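Local coordinates for L-amino acid deaminase (Proteus vulgaris, PDB 5I39), which binds FAD and probably catalyses the oxidative deamination of L-amino acids as a membrane-bound flavoenzyme, at residues A[77-82]-A[375-380]; A[101-106]-A[182-187]. All blocks are in the same frame, centred on the assembly; numbering follows the deposited sequence. Where two conformers were deposited one is given.

Interaction 1: residues A[77-82]-A[375-380]. With FAD (flavin-adenine dinucleotide), chain B.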
ATOM      1  N   SER A  77      -5.791  -4.171  -4.398  1.00  8.34           N
ATOM      2  CA  SER A  77      -5.466  -5.129  -5.458  1.00  8.76           C
ATOM      3  C   SER A  77      -5.184  -4.453  -6.800  1.00  8.75           C
ATOM      4  O   SER A  77      -5.236  -5.119  -7.831  1.00  9.31           O
ATOM      5  CB  SER A  77      -6.596  -6.151  -5.619  1.00  9.55           C
ATOM      6  OG  SER A  77      -7.802  -5.518  -6.004  1.00 10.29           O
ATOM      7  N   ARG A  78      -4.846  -3.158  -6.780  1.00  8.70           N
ATOM      8  CA  ARG A  78      -4.698  -2.368  -8.012  0.70  9.35           C
ATOM      9  C   ARG A  78      -3.391  -1.574  -8.082  1.00  9.37           C
ATOM     10  O   ARG A  78      -3.189  -0.768  -8.993  1.00 10.67           O
ATOM     11  CB  ARG A  78      -5.906  -1.433  -8.168  0.70 10.83           C
ATOM     12  CG  ARG A  78      -7.230  -2.177  -8.264  0.70 11.92           C
ATOM     13  CD  ARG A  78      -8.441  -1.254  -8.338  0.70 13.70           C
ATOM     14  NE  ARG A  78      -8.703  -0.794  -9.700  0.70 15.34           N
ATOM     15  CZ  ARG A  78      -9.214  -1.541 -10.684  0.70 15.91           C
ATOM     16  NH1 ARG A  78      -9.531  -2.821 -10.492  0.70 17.55           N
ATOM     17  NH2 ARG A  78      -9.400  -1.000 -11.884  0.70 16.73           N
ATOM     18  N   PHE A  79      -2.487  -1.844  -7.153  1.00  8.73           N
ATOM     19  CA  PHE A  79      -1.295  -1.030  -6.967  1.00  8.69           C
ATOM     20  C   PHE A  79      -0.149  -1.410  -7.911  1.00  8.64           C
ATOM     21  O   PHE A  79      -0.161  -2.462  -8.532  1.00  9.39           O
ATOM     22  CB  PHE A  79      -0.869  -1.086  -5.495  1.00  8.52           C
ATOM     23  CG  PHE A  79      -0.649  -2.477  -4.979  1.00  8.28           C
ATOM     24  CD1 PHE A  79       0.524  -3.147  -5.267  1.00  8.39           C
ATOM     25  CD2 PHE A  79      -1.609  -3.119  -4.201  1.00  8.29           C
ATOM     26  CE1 PHE A  79       0.749  -4.426  -4.802  1.00  8.51           C
ATOM     27  CE2 PHE A  79      -1.388  -4.403  -3.727  1.00  8.47           C
ATOM     28  CZ  PHE A  79      -0.203  -5.051  -4.020  1.00  8.46           C
ATOM     29  N   TYR A  80       0.850  -0.540  -7.990  1.00  8.33           N
ATOM     30  CA  TYR A  80       2.022  -0.749  -8.847  1.00  8.27           C
ATOM     31  C   TYR A  80       2.927  -1.832  -8.278  1.00  7.93           C
ATOM     32  O   TYR A  80       3.398  -2.693  -9.018  1.00  8.78           O
ATOM     33  CB  TYR A  80       2.807   0.547  -9.023  1.00  8.56           C
ATOM     34  CG  TYR A  80       4.110   0.418  -9.791  1.00  8.69           C
ATOM     35  CD1 TYR A  80       4.190  -0.298 -10.985  1.00  8.75           C
ATOM     36  CD2 TYR A  80       5.270   1.033  -9.322  1.00  9.15           C
ATOM     37  CE1 TYR A  80       5.387  -0.399 -11.685  1.00  8.97           C
ATOM     38  CE2 TYR A  80       6.467   0.946 -10.020  1.00  9.23           C
ATOM     39  CZ  TYR A  80       6.518   0.227 -11.203  1.00  8.90           C
ATOM     40  OH  TYR A  80       7.686   0.132 -11.915  1.00  9.32           O
ATOM     41  N   GLY A  81       3.187  -1.752  -6.974  1.00  7.62           N
ATOM     42  CA  GLY A  81       3.814  -2.843  -6.228  1.00  7.68           C
ATOM     43  C   GLY A  81       5.208  -2.652  -5.690  1.00  7.62           C
ATOM     44  O   GLY A  81       5.909  -3.638  -5.483  1.00  7.63           O
ATOM     45  N   GLN A  82       5.604  -1.411  -5.424  1.00  7.65           N
ATOM     46  CA  GLN A  82       6.918  -1.152  -4.838  1.00  7.75           C
ATOM     47  C   GLN A  82       6.794  -0.675  -3.395  1.00  7.75           C
ATOM     48  O   GLN A  82       5.898   0.101  -3.050  1.00  8.37           O
ATOM     49  CB  GLN A  82       7.723  -0.163  -5.685  1.00  7.80           C
ATOM     50  CG  GLN A  82       7.172   1.250  -5.774  1.00  8.34           C
ATOM     51  CD  GLN A  82       7.949   2.108  -6.758  1.00  8.48           C
ATOM     52  OE1 GLN A  82       9.106   1.815  -7.082  1.00  9.02           O
ATOM     53  NE2 GLN A  82       7.328   3.180  -7.232  1.00  8.78           N
ATOM     54  N   TRP A 375       0.687   5.220  -0.178  1.00  8.01           N
ATOM     55  CA  TRP A 375       1.726   4.222   0.072  1.00  8.15           C
ATOM     56  C   TRP A 375       1.271   3.195   1.117  1.00  7.62           C
ATOM     57  O   TRP A 375       2.084   2.657   1.870  1.00  7.38           O
ATOM     58  CB  TRP A 375       3.005   4.918   0.540  1.00  8.55           C
ATOM     59  CG  TRP A 375       3.667   5.733  -0.510  1.00  8.91           C
ATOM     60  CD1 TRP A 375       3.679   7.091  -0.612  1.00  9.32           C
ATOM     61  CD2 TRP A 375       4.431   5.241  -1.611  1.00  9.80           C
ATOM     62  NE1 TRP A 375       4.404   7.477  -1.711  1.00 10.14           N
ATOM     63  CE2 TRP A 375       4.870   6.359  -2.347  1.00 10.16           C
ATOM     64  CE3 TRP A 375       4.780   3.959  -2.053  1.00 10.77           C
ATOM     65  CZ2 TRP A 375       5.654   6.238  -3.500  1.00 11.34           C
ATOM     66  CZ3 TRP A 375       5.556   3.836  -3.201  1.00 11.95           C
ATOM     67  CH2 TRP A 375       5.979   4.968  -3.912  1.00 12.03           C
ATOM     68  N   GLY A 376      -0.026   2.906   1.143  1.00  7.68           N
ATOM     69  CA  GLY A 376      -0.601   2.058   2.177  1.00  7.49           C
ATOM     70  C   GLY A 376      -0.097   0.633   2.181  1.00  7.30           C
ATOM     71  O   GLY A 376      -0.019   0.025   3.237  1.00  7.74           O
HETATM   72  N   MSE A 377       0.247   0.078   1.025  1.00  7.31           N
HETATM   73  CA  MSE A 377       0.785  -1.282   1.014  1.00  7.28           C
HETATM   74  C   MSE A 377       2.071  -1.316   1.812  1.00  7.26           C
HETATM   75  O   MSE A 377       2.227  -2.134   2.725  1.00  7.28           O
HETATM   76  CB  MSE A 377       1.020  -1.817  -0.395  1.00  7.47           C
HETATM   77  CG  MSE A 377      -0.252  -2.025  -1.212  1.00  8.08           C
HETATM   78 SE   MSE A 377      -1.481  -3.341  -0.425  0.82  8.21          SE
HETATM   79  CE  MSE A 377      -0.274  -4.890  -0.361  1.00  8.80           C
ATOM     80  N   THR A 378       2.986  -0.406   1.480  1.00  7.23           N
ATOM     81  CA  THR A 378       4.280  -0.287   2.153  1.00  7.19           C
ATOM     82  C   THR A 378       4.144  -0.021   3.651  1.00  7.08           C
ATOM     83  O   THR A 378       4.831  -0.636   4.470  1.00  7.35           O
ATOM     84  CB  THR A 378       5.085   0.869   1.526  1.00  7.28           C
ATOM     85  OG1 THR A 378       5.300   0.603   0.140  1.00  7.61           O
ATOM     86  CG2 THR A 378       6.447   1.045   2.197  1.00  7.67           C
ATOM     87  N   GLU A 379       3.277   0.931   3.984  1.00  6.96           N
ATOM     88  CA  GLU A 379       3.146   1.427   5.348  1.00  7.21           C
ATOM     89  C   GLU A 379       2.363   0.503   6.266  1.00  7.39           C
ATOM     90  O   GLU A 379       2.546   0.556   7.483  1.00  7.63           O
ATOM     91  CB  GLU A 379       2.444   2.782   5.324  1.00  7.35           C
ATOM     92  CG  GLU A 379       3.235   3.861   4.606  1.00  7.48           C
ATOM     93  CD  GLU A 379       2.412   5.079   4.235  1.00  7.55           C
ATOM     94  OE1 GLU A 379       1.173   5.056   4.384  1.00  8.20           O
ATOM     95  OE2 GLU A 379       3.019   6.069   3.773  1.00  7.67           O
ATOM     96  N   SER A 380       1.496  -0.331   5.688  1.00  7.26           N
ATOM     97  CA  SER A 380       0.466  -1.053   6.439  1.00  7.64           C
ATOM     98  C   SER A 380       0.926  -1.796   7.701  1.00  7.74           C
ATOM     99  O   SER A 380       0.228  -1.731   8.698  1.00  8.30           O
ATOM    100  CB  SER A 380      -0.339  -1.991   5.531  1.00  7.99           C
ATOM    101  OG  SER A 380       0.476  -2.955   4.888  1.00  7.95           O
TER
HETATM  102  PA  FAD B 501      -8.716   0.008  -0.049  1.00  8.44           P
HETATM  103  O1A FAD B 501      -9.379   0.801  -1.181  1.00  9.40           O
HETATM  104  O2A FAD B 501      -7.862  -1.154  -0.520  1.00  8.55           O
HETATM  105  O5B FAD B 501      -9.790  -0.621   0.940  1.00  8.65           O
HETATM  106  C5B FAD B 501     -10.817   0.144   1.555  1.00  9.00           C
HETATM  107  C4B FAD B 501     -12.027  -0.770   1.612  1.00  9.26           C
HETATM  108  O4B FAD B 501     -13.062  -0.120   2.377  1.00  9.35           O
HETATM  109  C3B FAD B 501     -12.605  -1.043   0.221  1.00  9.27           C
HETATM  110  O3B FAD B 501     -12.546  -2.441  -0.059  1.00  9.19           O
HETATM  111  C2B FAD B 501     -14.029  -0.479   0.330  1.00  9.48           C
HETATM  112  O2B FAD B 501     -14.997  -1.211  -0.446  1.00  9.44           O
HETATM  113  C1B FAD B 501     -14.295  -0.527   1.823  1.00  9.50           C
HETATM  114  N9A FAD B 501     -15.305   0.411   2.322  1.00  9.61           N
HETATM  115  C8A FAD B 501     -15.359   1.709   2.099  1.00  9.95           C
HETATM  116  N7A FAD B 501     -16.384   2.291   2.756  1.00 10.19           N
HETATM  117  C5A FAD B 501     -16.982   1.297   3.400  1.00  9.81           C
HETATM  118  C6A FAD B 501     -18.140   1.179   4.282  1.00  9.91           C
HETATM  119  N6A FAD B 501     -18.870   2.268   4.597  1.00 10.37           N
HETATM  120  N1A FAD B 501     -18.456  -0.034   4.776  1.00  9.86           N
HETATM  121  C2A FAD B 501     -17.726  -1.120   4.491  1.00  9.92           C
HETATM  122  N3A FAD B 501     -16.666  -1.100   3.673  1.00  9.89           N
HETATM  123  C4A FAD B 501     -16.276   0.062   3.134  1.00  9.75           C
HETATM  124  N1  FAD B 501       1.196   1.702  -2.337  1.00  9.02           N
HETATM  125  C2  FAD B 501       2.436   1.220  -2.203  1.00  8.86           C
HETATM  126  O2  FAD B 501       2.876   1.057  -1.050  1.00  8.78           O
HETATM  127  N3  FAD B 501       3.191   0.925  -3.289  1.00  8.78           N
HETATM  128  C4  FAD B 501       2.795   1.105  -4.553  1.00  8.97           C
HETATM  129  O4  FAD B 501       3.514   0.798  -5.493  1.00  8.91           O
HETATM  130  C4X FAD B 501       1.452   1.653  -4.791  1.00  9.35           C
HETATM  131  N5  FAD B 501       0.963   1.930  -6.030  1.00  9.57           N
HETATM  132  C5X FAD B 501      -0.325   2.255  -6.182  1.00  9.73           C
HETATM  133  C6  FAD B 501      -0.908   2.331  -7.449  1.00  9.99           C
HETATM  134  C7  FAD B 501      -2.261   2.608  -7.623  1.00  9.97           C
HETATM  135  C7M FAD B 501      -2.874   2.631  -9.005  1.00 10.31           C
HETATM  136  C8  FAD B 501      -3.107   2.850  -6.446  1.00 10.07           C
HETATM  137  C8M FAD B 501      -4.587   3.120  -6.574  1.00 10.78           C
HETATM  138  C9  FAD B 501      -2.521   2.797  -5.180  1.00  9.78           C
HETATM  139  C9A FAD B 501      -1.171   2.516  -5.003  1.00  9.36           C
HETATM  140  N10 FAD B 501      -0.586   2.466  -3.732  1.00  9.06           N
HETATM  141  C10 FAD B 501       0.685   1.924  -3.561  1.00  9.12           C
HETATM  142  C1' FAD B 501      -1.346   2.794  -2.542  1.00  8.82           C
HETATM  143  C2' FAD B 501      -2.000   1.626  -1.894  1.00  8.75           C
HETATM  144  O2' FAD B 501      -2.543   0.781  -2.903  1.00  8.78           O
HETATM  145  C3' FAD B 501      -3.085   2.175  -0.972  1.00  8.58           C
HETATM  146  O3' FAD B 501      -2.563   3.217  -0.106  1.00  8.36           O
HETATM  147  C4' FAD B 501      -3.702   1.119  -0.086  1.00  8.46           C
HETATM  148  O4' FAD B 501      -4.112  -0.013  -0.876  1.00  8.40           O
HETATM  149  C5' FAD B 501      -4.902   1.701   0.640  1.00  8.42           C
HETATM  150  O5' FAD B 501      -5.465   0.637   1.409  1.00  8.18           O
HETATM  151  P   FAD B 501      -6.905   0.867   2.115  1.00  8.24           P
HETATM  152  O1P FAD B 501      -7.204  -0.378   2.894  1.00  8.32           O
HETATM  153  O2P FAD B 501      -6.920   2.217   2.799  1.00  8.60           O
HETATM  154  O3P FAD B 501      -7.905   1.069   0.850  1.00  8.52           O
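The flavin end of the FAD site brings Phe79 and Met377 together. Met377 is present as selenomethionine. Its CG lies over one face of the Phe79 ring, 3.7 Å from the ring centroid, in a CH-pi contact. The chain is bent at chi2 (-62°) and chi3 (-58°). This curls SE and CE along the same ring, and SE makes an oblique Met-aromatic contact 4.2 Å from the centroid. Trp375 lies on the flavin face opposite Phe79. Gln82 O meets the edge of its indole, 3.8 Å from Trp375 CZ3. No hydrogen bond joins the two segments directly; the flavin bridges them. In this FAD-dependent oxidoreductase the loop leading into strand 82-83, with Gln82 at the strand's start, holds the pyrimidine edge. Gly81 N and Gln82 N share FAD O4, and FAD N3 donates to Gln82 O at 2.8 Å in a nearly straight bond (169°). Helix 376-392 begins just after Trp375, its N-cap residue. Thr378 N (2.9 Å) and Thr378 OG1 (2.7 Å) both donate to FAD O2. The helix start may therefore stabilise negative charge on this part of the flavin. Gly376 N binds FAD O3' at 2.8 Å.

Interaction 2: residues A[101-106]-A[182-187]; sequences HRWREM and GSFDPE
The Trp103 indole has Phe184 on one face and Met106 on the other. Phe184 CE2 stands 3.6 Å above the indole plane, toward the rim. The methyl CE of Met106, a selenomethionine, sits 3.9 Å from the plane on the opposite side, over the ring centre. Phe184 presents its edge, so the pair is a T-shaped stack. The Phe184 ring and the six-membered ring of Trp103 have centroids 5.0 Å apart and planes at 73°. The nearest atoms are Phe184 CE2 and Trp103 CE2, at 3.6 Å. Phe184 CD2 follows over the ring-fusion bond, 3.9 Å from Trp103 CD2. With chi1 at 30°, off a staggered value, the Phe184 ring is turned so that its CD2-CE2 edge meets the indole. The stack joins helix 90-103 to the residue that follows strand 182-183, where the chain leaves the mixed beta sheet. That strand pairs antiparallel with 82-83 and with 117-123. It lies beside the FAD site: the Phe184 side chain comes to about 4 Å from the cofactor at nearest atoms. The edge of the indole is held as well, because Trp103 NE1 is hydrogen-bonded to Met377 O of helix 376-392. Arg102 reaches the same helix, with a salt bridge to Glu385 and a hydrogen bond to the carbonyl of Pro381.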
ATOM      1  N   HIS A 101      10.888  -3.393   6.574  1.00  7.88           N
ATOM      2  CA  HIS A 101      11.473  -4.357   7.506  1.00  8.68           C
ATOM      3  C   HIS A 101      10.450  -5.415   7.923  1.00  8.15           C
ATOM      4  O   HIS A 101      10.759  -6.605   8.004  1.00  8.15           O
ATOM      5  CB  HIS A 101      12.003  -3.608   8.726  1.00 11.07           C
ATOM      6  CG  HIS A 101      12.694  -4.475   9.725  1.00 15.06           C
ATOM      7  ND1 HIS A 101      12.151  -4.762  10.957  1.00 18.23           N
ATOM      8  CD2 HIS A 101      13.884  -5.109   9.677  1.00 17.89           C
ATOM      9  CE1 HIS A 101      12.980  -5.542  11.627  1.00 19.09           C
ATOM     10  NE2 HIS A 101      14.041  -5.766  10.872  1.00 19.05           N
ATOM     11  N   ARG A 102       9.223  -4.980   8.175  1.00  7.93           N
ATOM     12  CA  ARG A 102       8.137  -5.888   8.519  1.00  8.03           C
ATOM     13  C   ARG A 102       7.662  -6.703   7.325  1.00  7.39           C
ATOM     14  O   ARG A 102       7.347  -7.883   7.473  1.00  7.27           O
ATOM     15  CB  ARG A 102       7.007  -5.109   9.162  1.00  9.26           C
ATOM     16  CG  ARG A 102       7.474  -4.579  10.499  1.00 10.97           C
ATOM     17  CD  ARG A 102       6.465  -3.715  11.170  1.00 12.78           C
ATOM     18  NE  ARG A 102       6.997  -3.200  12.425  1.00 14.17           N
ATOM     19  CZ  ARG A 102       6.255  -2.674  13.389  1.00 14.19           C
ATOM     20  NH1 ARG A 102       4.929  -2.594  13.254  1.00 13.34           N
ATOM     21  NH2 ARG A 102       6.835  -2.229  14.497  1.00 15.28           N
ATOM     22  N   TRP A 103       7.641  -6.111   6.136  1.00  6.99           N
ATOM     23  CA  TRP A 103       7.374  -6.906   4.940  1.00  7.14           C
ATOM     24  C   TRP A 103       8.426  -7.993   4.730  1.00  7.20           C
ATOM     25  O   TRP A 103       8.083  -9.096   4.310  1.00  7.29           O
ATOM     26  CB  TRP A 103       7.225  -6.036   3.694  1.00  7.28           C
ATOM     27  CG  TRP A 103       5.832  -5.510   3.542  1.00  7.30           C
ATOM     28  CD1 TRP A 103       5.392  -4.235   3.777  1.00  7.54           C
ATOM     29  CD2 TRP A 103       4.679  -6.266   3.154  1.00  7.60           C
ATOM     30  NE1 TRP A 103       4.041  -4.154   3.551  1.00  7.49           N
ATOM     31  CE2 TRP A 103       3.577  -5.384   3.163  1.00  7.56           C
ATOM     32  CE3 TRP A 103       4.474  -7.604   2.782  1.00  8.13           C
ATOM     33  CZ2 TRP A 103       2.284  -5.797   2.822  1.00  8.11           C
ATOM     34  CZ3 TRP A 103       3.191  -8.012   2.439  1.00  8.38           C
ATOM     35  CH2 TRP A 103       2.113  -7.111   2.462  1.00  8.52           C
ATOM     36  N   ARG A 104       9.682  -7.714   5.074  1.00  7.33           N
ATOM     37  CA  ARG A 104      10.730  -8.744   5.017  1.00  7.58           C
ATOM     38  C   ARG A 104      10.494  -9.923   5.969  1.00  7.96           C
ATOM     39  O   ARG A 104      11.075 -10.984   5.783  1.00  8.94           O
ATOM     40  CB  ARG A 104      12.111  -8.135   5.267  1.00  7.66           C
ATOM     41  CG  ARG A 104      12.609  -7.278   4.118  1.00  8.00           C
ATOM     42  CD  ARG A 104      14.063  -6.894   4.281  1.00  8.57           C
ATOM     43  NE  ARG A 104      14.313  -5.879   5.308  1.00  8.66           N
ATOM     44  CZ  ARG A 104      14.323  -4.559   5.116  1.00  8.92           C
ATOM     45  NH1 ARG A 104      14.012  -4.033   3.937  1.00  9.03           N
ATOM     46  NH2 ARG A 104      14.630  -3.757   6.127  1.00  9.76           N
ATOM     47  N   GLU A 105       9.670  -9.722   6.994  1.00  7.80           N
ATOM     48  CA  GLU A 105       9.241 -10.788   7.898  1.00  8.08           C
ATOM     49  C   GLU A 105       7.952 -11.490   7.467  1.00  7.84           C
ATOM     50  O   GLU A 105       7.552 -12.468   8.098  1.00  8.04           O
ATOM     51  CB  GLU A 105       9.005 -10.199   9.296  1.00  8.55           C
ATOM     52  CG  GLU A 105      10.225  -9.529   9.918  1.00  9.29           C
ATOM     53  CD  GLU A 105       9.921  -8.705  11.159  1.00 10.33           C
ATOM     54  OE1 GLU A 105       8.755  -8.347  11.397  1.00 10.86           O
ATOM     55  OE2 GLU A 105      10.874  -8.392  11.893  1.00 11.69           O
HETATM   56  N   MSE A 106       7.280 -11.007   6.422  1.00  7.60           N
HETATM   57  CA  MSE A 106       5.874 -11.372   6.198  1.00  7.69           C
HETATM   58  C   MSE A 106       5.674 -12.783   5.707  1.00  7.50           C
HETATM   59  O   MSE A 106       4.762 -13.461   6.174  1.00  7.83           O
HETATM   60  CB  MSE A 106       5.189 -10.394   5.247  1.00  7.93           C
HETATM   61  CG  MSE A 106       3.663 -10.429   5.375  1.00  8.72           C
HETATM   62 SE   MSE A 106       3.022  -9.651   7.061  1.00 10.60          SE
HETATM   63  CE  MSE A 106       3.440  -7.775   6.626  1.00 11.23           C
ATOM     64  N   GLY A 182      11.341  -3.159  -1.709  1.00  7.36           N
ATOM     65  CA  GLY A 182      10.444  -4.293  -1.772  1.00  7.38           C
ATOM     66  C   GLY A 182       9.602  -4.319  -3.024  1.00  7.35           C
ATOM     67  O   GLY A 182       9.367  -3.291  -3.661  1.00  7.28           O
ATOM     68  N   SER A 183       9.128  -5.515  -3.342  1.00  7.50           N
ATOM     69  CA  SER A 183       8.189  -5.759  -4.421  1.00  7.40           C
ATOM     70  C   SER A 183       7.075  -6.642  -3.888  1.00  7.36           C
ATOM     71  O   SER A 183       7.345  -7.596  -3.169  1.00  7.63           O
ATOM     72  CB  SER A 183       8.909  -6.485  -5.551  1.00  7.72           C
ATOM     73  OG  SER A 183       8.026  -6.899  -6.575  1.00  8.29           O
ATOM     74  N   PHE A 184       5.835  -6.324  -4.242  1.00  7.34           N
ATOM     75  CA  PHE A 184       4.683  -7.189  -3.947  1.00  7.55           C
ATOM     76  C   PHE A 184       3.698  -7.066  -5.098  1.00  7.63           C
ATOM     77  O   PHE A 184       3.605  -6.018  -5.734  1.00  8.03           O
ATOM     78  CB  PHE A 184       4.012  -6.950  -2.561  1.00  7.85           C
ATOM     79  CG  PHE A 184       4.089  -5.533  -2.024  1.00  7.80           C
ATOM     80  CD1 PHE A 184       3.975  -4.411  -2.846  1.00  7.81           C
ATOM     81  CD2 PHE A 184       4.224  -5.324  -0.650  1.00  7.76           C
ATOM     82  CE1 PHE A 184       4.044  -3.129  -2.319  1.00  7.83           C
ATOM     83  CE2 PHE A 184       4.287  -4.043  -0.123  1.00  7.75           C
ATOM     84  CZ  PHE A 184       4.205  -2.946  -0.959  1.00  7.85           C
ATOM     85  N   ASP A 185       2.974  -8.148  -5.361  1.00  7.70           N
ATOM     86  CA  ASP A 185       2.145  -8.236  -6.564  1.00  7.85           C
ATOM     87  C   ASP A 185       0.672  -8.097  -6.180  1.00  8.09           C
ATOM     88  O   ASP A 185       0.190  -8.824  -5.306  1.00  8.44           O
ATOM     89  CB  ASP A 185       2.366  -9.570  -7.285  1.00  8.20           C
ATOM     90  CG  ASP A 185       3.831  -9.841  -7.618  1.00  8.61           C
ATOM     91  OD1 ASP A 185       4.668  -8.910  -7.588  1.00  8.87           O
ATOM     92  OD2 ASP A 185       4.149 -11.014  -7.911  1.00  9.87           O
ATOM     93  N   PRO A 186      -0.067  -7.193  -6.851  1.00  8.17           N
ATOM     94  CA  PRO A 186      -1.445  -6.921  -6.432  1.00  8.50           C
ATOM     95  C   PRO A 186      -2.453  -8.042  -6.686  1.00  8.69           C
ATOM     96  O   PRO A 186      -3.537  -8.019  -6.115  1.00  9.33           O
ATOM     97  CB  PRO A 186      -1.795  -5.659  -7.216  1.00  8.64           C
ATOM     98  CG  PRO A 186      -0.955  -5.742  -8.437  1.00  8.52           C
ATOM     99  CD  PRO A 186       0.342  -6.318  -7.965  1.00  8.37           C
ATOM    100  N   GLU A 187      -2.085  -9.032  -7.492  1.00  9.05           N
ATOM    101  CA  GLU A 187      -2.940 -10.193  -7.697  1.00  9.69           C
ATOM    102  C   GLU A 187      -2.902 -11.161  -6.512  1.00  9.54           C
ATOM    103  O   GLU A 187      -3.726 -12.075  -6.457  1.00 10.58           O
ATOM    104  CB  GLU A 187      -2.546 -10.933  -8.974  1.00 10.77           C
ATOM    105  CG  GLU A 187      -2.677 -10.099 -10.244  1.00 11.85           C
ATOM    106  CD  GLU A 187      -1.567  -9.081 -10.447  1.00 12.00           C
ATOM    107  OE1 GLU A 187      -0.425  -9.323  -9.996  1.00 12.50           O
ATOM    108  OE2 GLU A 187      -1.847  -8.024 -11.048  1.00 12.70           O
TER

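Overall arrangement
Both contacts are buried, and their centres are about 9 Å apart. The centre of interaction 1 lies about 2 Å from the chain centre, that of interaction 2 about 10 Å. Neither contact has a hydrogen bond directly between its segments. Interaction 1 is bridged by FAD, gripped by backbone amides and a carbonyl, while interaction 2 is a bare edge-to-face aromatic pair. Along the sequence interaction 2 is nested inside the loop that interaction 1 closes. The two contacts touch. Gly81 O and Phe184 N are 3.0 Å apart, probably a hydrogen bond, and Phe79 CZ packs 3.3 Å from Pro186 CA. Segment 182-187 thus meets 77-82, and Trp103 of helix 90-103 meets helix 376-392.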